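Local structure of G protein alpha subunit (Entamoeba histolytica, 4FID) at residues 5-16 against 182-193; 155-163 against 319-327. The protein probably works as the nucleotide-binding alpha subunit of a heterotrimeric G protein, binding GTP and hydrolysing it to GDP to relay signals from transmembrane receptors. One frame throughout, in Å; residues are numbered along the deposited sequence.

Contact 1. Residues 5-16 against 182-193; sequences PITVMLLGSGES and FSDVDCAIFVTS. With GDP (guanosine-5'-diphosphate), chain C.
Met-9 and Ile-189 meet at the heart of a parallel strand pair, 6-12 beside 187-193, in the central sheet of the Ras-like domain. The pair illustrates how a P-loop fold builds its nucleotide site at the C-terminal end of a strand. The backbone bonds alternate between partners: Met-9 N gives to Cys-187 O, Met-9 O receives Ile-189 N at 2.8 Å, and Leu-11 then uses its N for Ile-189 O and its O for Val-191 N. Where the chain enters strand 187-193, a carboxylate takes over: Thr-7 N reaches Asp-186 OD2 on its anti side at 3.0 Å, almost straight at 173°, with the donor 24° out of the carboxylate plane.

Apolar packing lines both faces. On one, Leu-10 lies alongside Ile-189, CD2 to CB 3.6 Å, and Val-8 CG1 touches Ile-189 CD1 at 3.7 Å. On the other, the selenomethionine Met-9 runs extended until a bend at chi3 (-77°) brings CE to the Phe-182 ring, near CD1. Phe-190, on this same face, is backed by helix 209-222.

In the P-loop that follows, polar bonds hold the backbone and one reaches the nucleotide. Ser-16 OG bonds back to Ser-13 O from above its carbonyl plane, one water joins Glu-15 O to Ser-193 OG, and Glu-15 N donates to the beta-phosphate oxygen O2B of GDP at 3.1 Å.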
loop_
_atom_site.group_PDB
_atom_site.type_symbol
_atom_site.label_atom_id
_atom_site.label_comp_id
_atom_site.label_asym_id
_atom_site.label_seq_id
_atom_site.Cartn_x
_atom_site.Cartn_y
_atom_site.Cartn_z
ATOM N N PRO A 5 23.426 1.610 -13.744
ATOM C CA PRO A 5 22.341 0.793 -13.176
ATOM C C PRO A 5 21.029 0.932 -13.942
ATOM O O PRO A 5 20.786 1.963 -14.566
ATOM C CB PRO A 5 22.174 1.371 -11.768
ATOM C CG PRO A 5 22.592 2.794 -11.920
ATOM C CD PRO A 5 23.735 2.773 -12.894
ATOM N N ILE A 6 20.207 -0.111 -13.904
ATOM C CA ILE A 6 18.861 -0.042 -14.439
ATOM C C ILE A 6 17.996 0.825 -13.512
ATOM O O ILE A 6 17.922 0.590 -12.292
ATOM C CB ILE A 6 18.231 -1.436 -14.575
ATOM C CG1 ILE A 6 19.066 -2.308 -15.507
ATOM C CG2 ILE A 6 16.786 -1.330 -15.082
ATOM C CD1 ILE A 6 18.394 -3.625 -15.851
ATOM N N THR A 7 17.347 1.824 -14.099
ATOM C CA THR A 7 16.585 2.773 -13.325
ATOM C C THR A 7 15.082 2.494 -13.349
ATOM O O THR A 7 14.480 2.291 -14.394
ATOM C CB THR A 7 16.889 4.189 -13.791
ATOM O OG1 THR A 7 18.245 4.486 -13.454
ATOM C CG2 THR A 7 15.972 5.196 -13.111
ATOM N N VAL A 8 14.485 2.502 -12.172
ATOM C CA VAL A 8 13.083 2.188 -12.025
ATOM C C VAL A 8 12.443 3.271 -11.194
ATOM O O VAL A 8 12.955 3.636 -10.139
ATOM C CB VAL A 8 12.897 0.865 -11.288
ATOM C CG1 VAL A 8 11.431 0.609 -11.050
ATOM C CG2 VAL A 8 13.535 -0.270 -12.079
HETATM N N MSE A 9 11.320 3.781 -11.677
HETATM C CA MSE A 9 10.610 4.869 -11.019
HETATM C C MSE A 9 9.245 4.392 -10.539
HETATM O O MSE A 9 8.461 3.877 -11.340
HETATM C CB MSE A 9 10.456 6.039 -11.988
HETATM C CG MSE A 9 9.685 7.201 -11.422
HETATM SE SE MSE A 9 9.615 8.793 -12.578
HETATM C CE MSE A 9 11.398 9.548 -12.285
ATOM N N LEU A 10 8.971 4.537 -9.240
ATOM C CA LEU A 10 7.655 4.200 -8.702
ATOM C C LEU A 10 6.755 5.417 -8.669
ATOM O O LEU A 10 7.091 6.423 -8.048
ATOM C CB LEU A 10 7.756 3.639 -7.286
ATOM C CG LEU A 10 8.330 2.230 -7.134
ATOM C CD1 LEU A 10 8.215 1.798 -5.697
ATOM C CD2 LEU A 10 7.632 1.249 -8.058
ATOM N N LEU A 11 5.613 5.314 -9.344
ATOM C CA LEU A 11 4.539 6.310 -9.279
ATOM C C LEU A 11 3.281 5.719 -8.679
ATOM O O LEU A 11 3.073 4.523 -8.716
ATOM C CB LEU A 11 4.179 6.842 -10.670
ATOM C CG LEU A 11 5.063 7.866 -11.431
ATOM C CD1 LEU A 11 5.773 8.853 -10.533
ATOM C CD2 LEU A 11 6.059 7.177 -12.335
ATOM N N GLY A 12 2.401 6.565 -8.169
ATOM C CA GLY A 12 1.097 6.087 -7.798
ATOM C C GLY A 12 0.310 7.161 -7.130
ATOM O O GLY A 12 0.834 8.222 -6.909
ATOM N N SER A 13 -0.951 6.881 -6.825
ATOM C CA SER A 13 -1.748 7.747 -5.971
ATOM C C SER A 13 -1.372 7.488 -4.527
ATOM O O SER A 13 -0.404 6.767 -4.238
ATOM C CB SER A 13 -3.234 7.488 -6.173
ATOM O OG SER A 13 -3.600 7.806 -7.504
ATOM N N GLY A 14 -2.132 8.086 -3.621
ATOM C CA GLY A 14 -1.898 7.894 -2.206
ATOM C C GLY A 14 -2.594 6.650 -1.703
ATOM O O GLY A 14 -3.732 6.358 -2.087
ATOM N N GLU A 15 -1.903 5.916 -0.835
ATOM C CA GLU A 15 -2.433 4.682 -0.262
ATOM C C GLU A 15 -2.597 3.623 -1.327
ATOM O O GLU A 15 -3.509 2.809 -1.271
ATOM C CB GLU A 15 -3.763 4.924 0.456
ATOM C CG GLU A 15 -3.624 5.181 1.950
ATOM C CD GLU A 15 -4.687 6.124 2.459
ATOM O OE1 GLU A 15 -5.229 5.890 3.566
ATOM O OE2 GLU A 15 -4.985 7.100 1.737
ATOM N N SER A 16 -1.710 3.656 -2.306
ATOM C CA SER A 16 -1.638 2.612 -3.294
ATOM C C SER A 16 -0.714 1.506 -2.791
ATOM O O SER A 16 -0.682 0.405 -3.335
ATOM C CB SER A 16 -1.078 3.193 -4.575
ATOM O OG SER A 16 0.055 3.979 -4.279
ATOM N N PHE A 182 14.137 13.570 -13.680
ATOM C CA PHE A 182 14.911 12.352 -13.906
ATOM C C PHE A 182 14.994 11.981 -15.390
ATOM O O PHE A 182 13.972 11.785 -16.070
ATOM C CB PHE A 182 14.353 11.197 -13.061
ATOM C CG PHE A 182 14.563 11.389 -11.594
ATOM C CD1 PHE A 182 13.529 11.819 -10.783
ATOM C CD2 PHE A 182 15.824 11.201 -11.032
ATOM C CE1 PHE A 182 13.739 12.029 -9.431
ATOM C CE2 PHE A 182 16.043 11.409 -9.687
ATOM C CZ PHE A 182 15.001 11.825 -8.883
ATOM N N SER A 183 16.225 11.913 -15.889
ATOM C CA SER A 183 16.471 11.569 -17.285
ATOM C C SER A 183 16.855 10.097 -17.432
ATOM O O SER A 183 17.478 9.511 -16.534
ATOM C CB SER A 183 17.575 12.455 -17.883
ATOM O OG SER A 183 17.092 13.748 -18.215
ATOM N N ASP A 184 16.470 9.507 -18.563
ATOM C CA ASP A 184 16.888 8.151 -18.896
ATOM C C ASP A 184 16.339 7.126 -17.904
ATOM O O ASP A 184 17.093 6.316 -17.348
ATOM C CB ASP A 184 18.421 8.062 -18.955
ATOM C CG ASP A 184 19.025 8.932 -20.057
ATOM O OD1 ASP A 184 18.371 9.115 -21.109
ATOM O OD2 ASP A 184 20.162 9.423 -19.871
ATOM N N VAL A 185 15.028 7.166 -17.679
ATOM C CA VAL A 185 14.373 6.163 -16.843
ATOM C C VAL A 185 14.028 4.941 -17.691
ATOM O O VAL A 185 13.367 5.062 -18.716
ATOM C CB VAL A 185 13.116 6.734 -16.160
ATOM C CG1 VAL A 185 12.334 5.642 -15.465
ATOM C CG2 VAL A 185 13.512 7.812 -15.164
ATOM N N ASP A 186 14.482 3.767 -17.273
ATOM C CA ASP A 186 14.298 2.571 -18.094
ATOM C C ASP A 186 12.899 1.993 -17.948
ATOM O O ASP A 186 12.330 1.456 -18.908
ATOM C CB ASP A 186 15.370 1.522 -17.782
ATOM C CG ASP A 186 16.774 2.064 -18.005
ATOM O OD1 ASP A 186 17.005 2.660 -19.081
ATOM O OD2 ASP A 186 17.627 1.930 -17.100
ATOM N N CYS A 187 12.346 2.139 -16.747
ATOM C CA CYS A 187 11.065 1.551 -16.419
ATOM C C CYS A 187 10.273 2.409 -15.433
ATOM O O CYS A 187 10.799 2.894 -14.434
ATOM C CB CYS A 187 11.275 0.155 -15.839
ATOM S SG CYS A 187 9.781 -0.608 -15.215
ATOM N N ALA A 188 8.999 2.595 -15.733
ATOM C CA ALA A 188 8.111 3.309 -14.844
ATOM C C ALA A 188 7.089 2.314 -14.296
ATOM O O ALA A 188 6.393 1.675 -15.050
ATOM C CB ALA A 188 7.425 4.434 -15.599
ATOM N N ILE A 189 7.033 2.152 -12.985
ATOM C CA ILE A 189 6.061 1.252 -12.394
ATOM C C ILE A 189 4.922 2.037 -11.726
ATOM O O ILE A 189 5.148 2.788 -10.777
ATOM C CB ILE A 189 6.735 0.327 -11.369
ATOM C CG1 ILE A 189 7.851 -0.482 -12.044
ATOM C CG2 ILE A 189 5.707 -0.598 -10.712
ATOM C CD1 ILE A 189 8.436 -1.594 -11.169
ATOM N N PHE A 190 3.702 1.876 -12.231
ATOM C CA PHE A 190 2.550 2.543 -11.634
ATOM C C PHE A 190 1.835 1.601 -10.665
ATOM O O PHE A 190 1.403 0.518 -11.049
ATOM C CB PHE A 190 1.572 3.049 -12.711
ATOM C CG PHE A 190 0.355 3.745 -12.155
ATOM C CD1 PHE A 190 0.439 5.051 -11.678
ATOM C CD2 PHE A 190 -0.874 3.100 -12.113
ATOM C CE1 PHE A 190 -0.680 5.709 -11.164
ATOM C CE2 PHE A 190 -2.005 3.744 -11.589
ATOM C CZ PHE A 190 -1.904 5.056 -11.124
ATOM N N VAL A 191 1.723 2.025 -9.410
ATOM C CA VAL A 191 1.056 1.242 -8.395
ATOM C C VAL A 191 -0.314 1.811 -8.108
ATOM O O VAL A 191 -0.486 3.040 -7.985
ATOM C CB VAL A 191 1.838 1.247 -7.073
ATOM C CG1 VAL A 191 1.289 0.147 -6.114
ATOM C CG2 VAL A 191 3.314 1.072 -7.328
ATOM N N THR A 192 -1.290 0.914 -7.986
ATOM C CA THR A 192 -2.634 1.319 -7.618
ATOM C C THR A 192 -3.285 0.289 -6.680
ATOM O O THR A 192 -3.002 -0.911 -6.728
ATOM C CB THR A 192 -3.521 1.600 -8.866
ATOM O OG1 THR A 192 -4.743 2.253 -8.468
ATOM C CG2 THR A 192 -3.848 0.294 -9.614
ATOM N N SER A 193 -4.140 0.784 -5.803
ATOM C CA SER A 193 -4.809 -0.042 -4.832
ATOM C C SER A 193 -6.083 -0.565 -5.453
ATOM O O SER A 193 -6.910 0.207 -5.926
ATOM C CB SER A 193 -5.149 0.804 -3.606
ATOM O OG SER A 193 -5.725 0.015 -2.583
HETATM P PB GDP C . 2.142 5.494 -0.391
HETATM O O1B GDP C . 3.248 6.054 0.467
HETATM O O2B GDP C . 1.112 6.573 -0.636
HETATM O O3B GDP C . 2.757 5.065 -1.699
HETATM O O3A GDP C . 1.391 4.229 0.310
HETATM P PA GDP C . 1.969 3.401 1.587
HETATM O O1A GDP C . 3.080 2.455 1.181
HETATM O O2A GDP C . 2.448 4.335 2.685
HETATM O "O5'" GDP C . 0.680 2.583 2.128
HETATM C "C5'" GDP C . 0.230 2.761 3.474
HETATM C "C4'" GDP C . -0.389 1.487 4.068
HETATM O "O4'" GDP C . -0.820 0.561 3.060
HETATM C "C3'" GDP C . 0.575 0.737 4.988
HETATM O "O3'" GDP C . -0.025 0.573 6.289
HETATM C "C2'" GDP C . 0.812 -0.602 4.301
HETATM O "O2'" GDP C . 1.019 -1.658 5.257
HETATM C "C1'" GDP C . -0.449 -0.766 3.448
HETATM N N9 GDP C . -0.252 -1.666 2.273
HETATM C C8 GDP C . 0.471 -1.437 1.155
HETATM N N7 GDP C . 0.409 -2.496 0.301
HETATM C C5 GDP C . -0.371 -3.431 0.873
HETATM C C6 GDP C . -0.857 -4.794 0.533
HETATM O O6 GDP C . -0.543 -5.343 -0.539
HETATM N N1 GDP C . -1.639 -5.432 1.410
HETATM C C2 GDP C . -2.010 -4.869 2.578
HETATM N N2 GDP C . -2.815 -5.569 3.407
HETATM N N3 GDP C . -1.611 -3.628 2.960
HETATM C C4 GDP C . -0.807 -2.878 2.166
HETATM O O HOH W 1 -6.264 1.481 -0.392
#

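Contact 2. Residues 155-163 against 319-327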
loop_
_atom_site.group_PDB
_atom_site.type_symbol
_atom_site.label_atom_id
_atom_site.label_comp_id
_atom_site.label_asym_id
_atom_site.label_seq_id
_atom_site.Cartn_x
_atom_site.Cartn_y
_atom_site.Cartn_z
ATOM N N ASP A 155 19.609 2.143 -4.233
ATOM C CA ASP A 155 20.129 1.119 -5.112
ATOM C C ASP A 155 19.971 -0.244 -4.468
ATOM O O ASP A 155 20.104 -0.385 -3.253
ATOM C CB ASP A 155 21.602 1.390 -5.408
ATOM C CG ASP A 155 21.841 2.804 -5.875
ATOM O OD1 ASP A 155 21.553 3.121 -7.053
ATOM O OD2 ASP A 155 22.297 3.612 -5.051
ATOM N N PHE A 156 19.650 -1.232 -5.295
ATOM C CA PHE A 156 19.751 -2.629 -4.909
ATOM C C PHE A 156 20.420 -3.418 -6.040
ATOM O O PHE A 156 20.852 -2.841 -7.043
ATOM C CB PHE A 156 18.382 -3.208 -4.538
ATOM C CG PHE A 156 17.291 -2.862 -5.503
ATOM C CD1 PHE A 156 16.684 -1.621 -5.467
ATOM C CD2 PHE A 156 16.856 -3.785 -6.439
ATOM C CE1 PHE A 156 15.673 -1.301 -6.367
ATOM C CE2 PHE A 156 15.843 -3.472 -7.336
ATOM C CZ PHE A 156 15.252 -2.232 -7.299
ATOM N N VAL A 157 20.535 -4.730 -5.850
ATOM C CA VAL A 157 21.051 -5.633 -6.872
ATOM C C VAL A 157 20.068 -6.787 -6.954
ATOM O O VAL A 157 19.506 -7.189 -5.945
ATOM C CB VAL A 157 22.452 -6.187 -6.503
ATOM C CG1 VAL A 157 22.757 -7.447 -7.295
ATOM C CG2 VAL A 157 23.537 -5.143 -6.737
ATOM N N VAL A 158 19.826 -7.303 -8.149
ATOM C CA VAL A 158 19.027 -8.515 -8.276
ATOM C C VAL A 158 19.666 -9.481 -9.277
ATOM O O VAL A 158 19.828 -9.160 -10.458
ATOM C CB VAL A 158 17.525 -8.228 -8.586
ATOM C CG1 VAL A 158 17.375 -7.151 -9.635
ATOM C CG2 VAL A 158 16.795 -9.505 -9.003
ATOM N N LYS A 159 20.052 -10.654 -8.772
ATOM C CA LYS A 159 20.743 -11.657 -9.570
ATOM C C LYS A 159 21.959 -11.040 -10.264
ATOM O O LYS A 159 22.189 -11.245 -11.458
ATOM C CB LYS A 159 19.782 -12.293 -10.578
ATOM C CG LYS A 159 20.305 -13.563 -11.241
ATOM C CD LYS A 159 19.221 -14.253 -12.071
ATOM C CE LYS A 159 19.808 -15.338 -12.976
ATOM N NZ LYS A 159 20.551 -16.367 -12.203
ATOM N N ASP A 160 22.725 -10.272 -9.493
ATOM C CA ASP A 160 23.940 -9.617 -9.985
ATOM C C ASP A 160 23.699 -8.672 -11.165
ATOM O O ASP A 160 24.157 -8.900 -12.284
ATOM C CB ASP A 160 25.027 -10.648 -10.303
ATOM C CG ASP A 160 25.645 -11.242 -9.048
ATOM O OD1 ASP A 160 25.990 -10.464 -8.132
ATOM O OD2 ASP A 160 25.785 -12.482 -8.974
ATOM N N ILE A 161 22.969 -7.602 -10.880
ATOM C CA ILE A 161 22.599 -6.581 -11.844
ATOM C C ILE A 161 22.200 -5.389 -10.991
ATOM O O ILE A 161 21.358 -5.521 -10.102
ATOM C CB ILE A 161 21.377 -7.013 -12.683
ATOM C CG1 ILE A 161 21.696 -8.229 -13.543
ATOM C CG2 ILE A 161 20.889 -5.877 -13.572
ATOM C CD1 ILE A 161 20.474 -8.832 -14.168
ATOM N N PRO A 162 22.811 -4.226 -11.237
ATOM C CA PRO A 162 22.543 -3.017 -10.443
ATOM C C PRO A 162 21.211 -2.314 -10.804
ATOM O O PRO A 162 20.948 -2.051 -11.980
ATOM C CB PRO A 162 23.720 -2.111 -10.797
ATOM C CG PRO A 162 24.042 -2.488 -12.214
ATOM C CD PRO A 162 23.769 -3.976 -12.325
ATOM N N PHE A 163 20.390 -2.024 -9.794
ATOM C CA PHE A 163 19.174 -1.247 -9.980
ATOM C C PHE A 163 19.171 0.046 -9.162
ATOM O O PHE A 163 19.758 0.124 -8.086
ATOM C CB PHE A 163 17.945 -2.076 -9.626
ATOM C CG PHE A 163 17.540 -3.033 -10.695
ATOM C CD1 PHE A 163 16.412 -2.801 -11.451
ATOM C CD2 PHE A 163 18.296 -4.167 -10.953
ATOM C CE1 PHE A 163 16.036 -3.695 -12.448
ATOM C CE2 PHE A 163 17.926 -5.061 -11.947
ATOM C CZ PHE A 163 16.798 -4.827 -12.691
ATOM N N PHE A 319 8.791 -9.013 -8.720
ATOM C CA PHE A 319 9.787 -8.112 -9.267
ATOM C C PHE A 319 10.756 -8.845 -10.204
ATOM O O PHE A 319 11.335 -8.249 -11.119
ATOM C CB PHE A 319 10.535 -7.365 -8.172
ATOM C CG PHE A 319 11.405 -6.294 -8.708
ATOM C CD1 PHE A 319 10.855 -5.112 -9.169
ATOM C CD2 PHE A 319 12.767 -6.485 -8.816
ATOM C CE1 PHE A 319 11.655 -4.120 -9.703
ATOM C CE2 PHE A 319 13.571 -5.493 -9.347
ATOM C CZ PHE A 319 13.010 -4.308 -9.793
HETATM N N MSE A 320 10.898 -10.147 -9.966
HETATM C CA MSE A 320 11.717 -11.047 -10.778
HETATM C C MSE A 320 11.223 -11.154 -12.224
HETATM O O MSE A 320 11.983 -10.942 -13.169
HETATM C CB MSE A 320 11.727 -12.434 -10.145
HETATM C CG MSE A 320 13.082 -13.088 -10.157
HETATM SE SE MSE A 320 14.235 -12.462 -8.711
HETATM C CE MSE A 320 13.273 -13.262 -7.215
ATOM N N LEU A 321 9.949 -11.493 -12.389
ATOM C CA LEU A 321 9.315 -11.410 -13.691
ATOM C C LEU A 321 9.592 -10.048 -14.305
ATOM O O LEU A 321 9.946 -9.945 -15.482
ATOM C CB LEU A 321 7.805 -11.611 -13.546
ATOM C CG LEU A 321 7.469 -12.980 -12.936
ATOM C CD1 LEU A 321 5.981 -13.131 -12.609
ATOM C CD2 LEU A 321 7.955 -14.085 -13.857
ATOM N N ALA A 322 9.446 -9.004 -13.499
ATOM C CA ALA A 322 9.655 -7.640 -13.973
ATOM C C ALA A 322 11.055 -7.397 -14.546
ATOM O O ALA A 322 11.203 -6.710 -15.559
ATOM C CB ALA A 322 9.340 -6.638 -12.881
ATOM N N VAL A 323 12.078 -7.959 -13.913
ATOM C CA VAL A 323 13.450 -7.739 -14.372
ATOM C C VAL A 323 13.617 -8.279 -15.792
ATOM O O VAL A 323 14.244 -7.643 -16.659
ATOM C CB VAL A 323 14.474 -8.419 -13.440
ATOM C CG1 VAL A 323 15.887 -8.119 -13.881
ATOM C CG2 VAL A 323 14.266 -7.960 -11.995
ATOM N N ASP A 324 13.033 -9.449 -16.036
ATOM C CA ASP A 324 13.107 -10.035 -17.360
ATOM C C ASP A 324 12.386 -9.149 -18.344
ATOM O O ASP A 324 12.930 -8.841 -19.388
ATOM C CB ASP A 324 12.542 -11.456 -17.383
ATOM C CG ASP A 324 13.388 -12.435 -16.577
ATOM O OD1 ASP A 324 14.645 -12.373 -16.643
ATOM O OD2 ASP A 324 12.779 -13.270 -15.873
ATOM N N VAL A 325 11.173 -8.716 -18.015
ATOM C CA VAL A 325 10.456 -7.796 -18.907
ATOM C C VAL A 325 11.288 -6.531 -19.203
ATOM O O VAL A 325 11.389 -6.099 -20.348
ATOM C CB VAL A 325 9.039 -7.424 -18.373
ATOM C CG1 VAL A 325 8.435 -6.271 -19.179
ATOM C CG2 VAL A 325 8.116 -8.642 -18.399
ATOM N N ILE A 326 11.896 -5.949 -18.176
ATOM C CA ILE A 326 12.722 -4.759 -18.355
ATOM C C ILE A 326 13.935 -5.054 -19.244
ATOM O O ILE A 326 14.254 -4.265 -20.146
ATOM C CB ILE A 326 13.170 -4.150 -16.981
ATOM C CG1 ILE A 326 11.954 -3.785 -16.133
ATOM C CG2 ILE A 326 14.033 -2.896 -17.170
ATOM C CD1 ILE A 326 12.306 -3.367 -14.736
HETATM N N MSE A 327 14.605 -6.184 -18.993
HETATM C CA MSE A 327 15.777 -6.590 -19.796
HETATM C C MSE A 327 15.418 -6.885 -21.250
HETATM O O MSE A 327 16.119 -6.440 -22.172
HETATM C CB MSE A 327 16.470 -7.827 -19.218
HETATM C CG MSE A 327 16.777 -7.754 -17.737
HETATM SE SE MSE A 327 18.529 -7.068 -17.271
HETATM C CE MSE A 327 18.709 -5.654 -18.616
#
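The beta-hairpin of strands 152-157 and 162-167 packs on the C-terminal helix 312-332 of the Ras-like domain through an aromatic cluster of Phe-156, Phe-163 and Phe-319. The helix contributes Phe-319, Met-320, Val-323, Ile-326 and Met-327, a spacing that puts them along one side.

Two of the rings make a T-shaped pair: Phe-319 turns its edge to a face of Phe-163, with centroids 5.7 Å apart and planes at 70°. Phe-156 comes at Phe-319 from the opposite direction, and the two rings meet obliquely, CE2 to CE2 at 3.6 Å. With CG between the backbone N and the carbonyl carbon (chi1 46°), the Phe-156 ring is directed toward the helix; Phe-163 CB sits over one face of it, toward the rim.

Aliphatic side chains and two selenomethionines fill in around the rings. Val-323 CG1 lies at the edge of Phe-163, 3.6 Å from CZ, while its CG2 meets Val-158 CG1 tip to tip at 4.0 Å. The second branch of Val-158, CG2, approaches the selenium of Met-320, a poorly ordered side chain. At the hairpin turn, Ile-161 CD1 and the selenium of Met-327 come end to end, 4.1 Å apart.

No hydrogen bond crosses between these hairpin and helix segments. The direct contact is thus apolar, set by the fit of rings, methyl groups and selenium, without the directional demands of polar bonding.

Contacts 1 and 2 lie with their centres 14 Å apart in the same Ras-like domain, and their segments alternate along the chain: 5-16, 155-163, 182-193, 319-327. They share one sheet, because strand 6-12 stands between 162-167 and 187-193. Ile-6 joins them directly. Its N probably hydrogen-bonds to Pro-162 O, 2.8 Å away, while its side chain packs on Phe-163 and Met-327. Contact 1 runs along the sheet to the GDP site, whereas contact 2 fastens the hairpin margin to helix 312-332. In G-alpha proteins generally this C-terminal helix engages the receptor, and the arrangement is consistent with a packed connection between the receptor side and the nucleotide site.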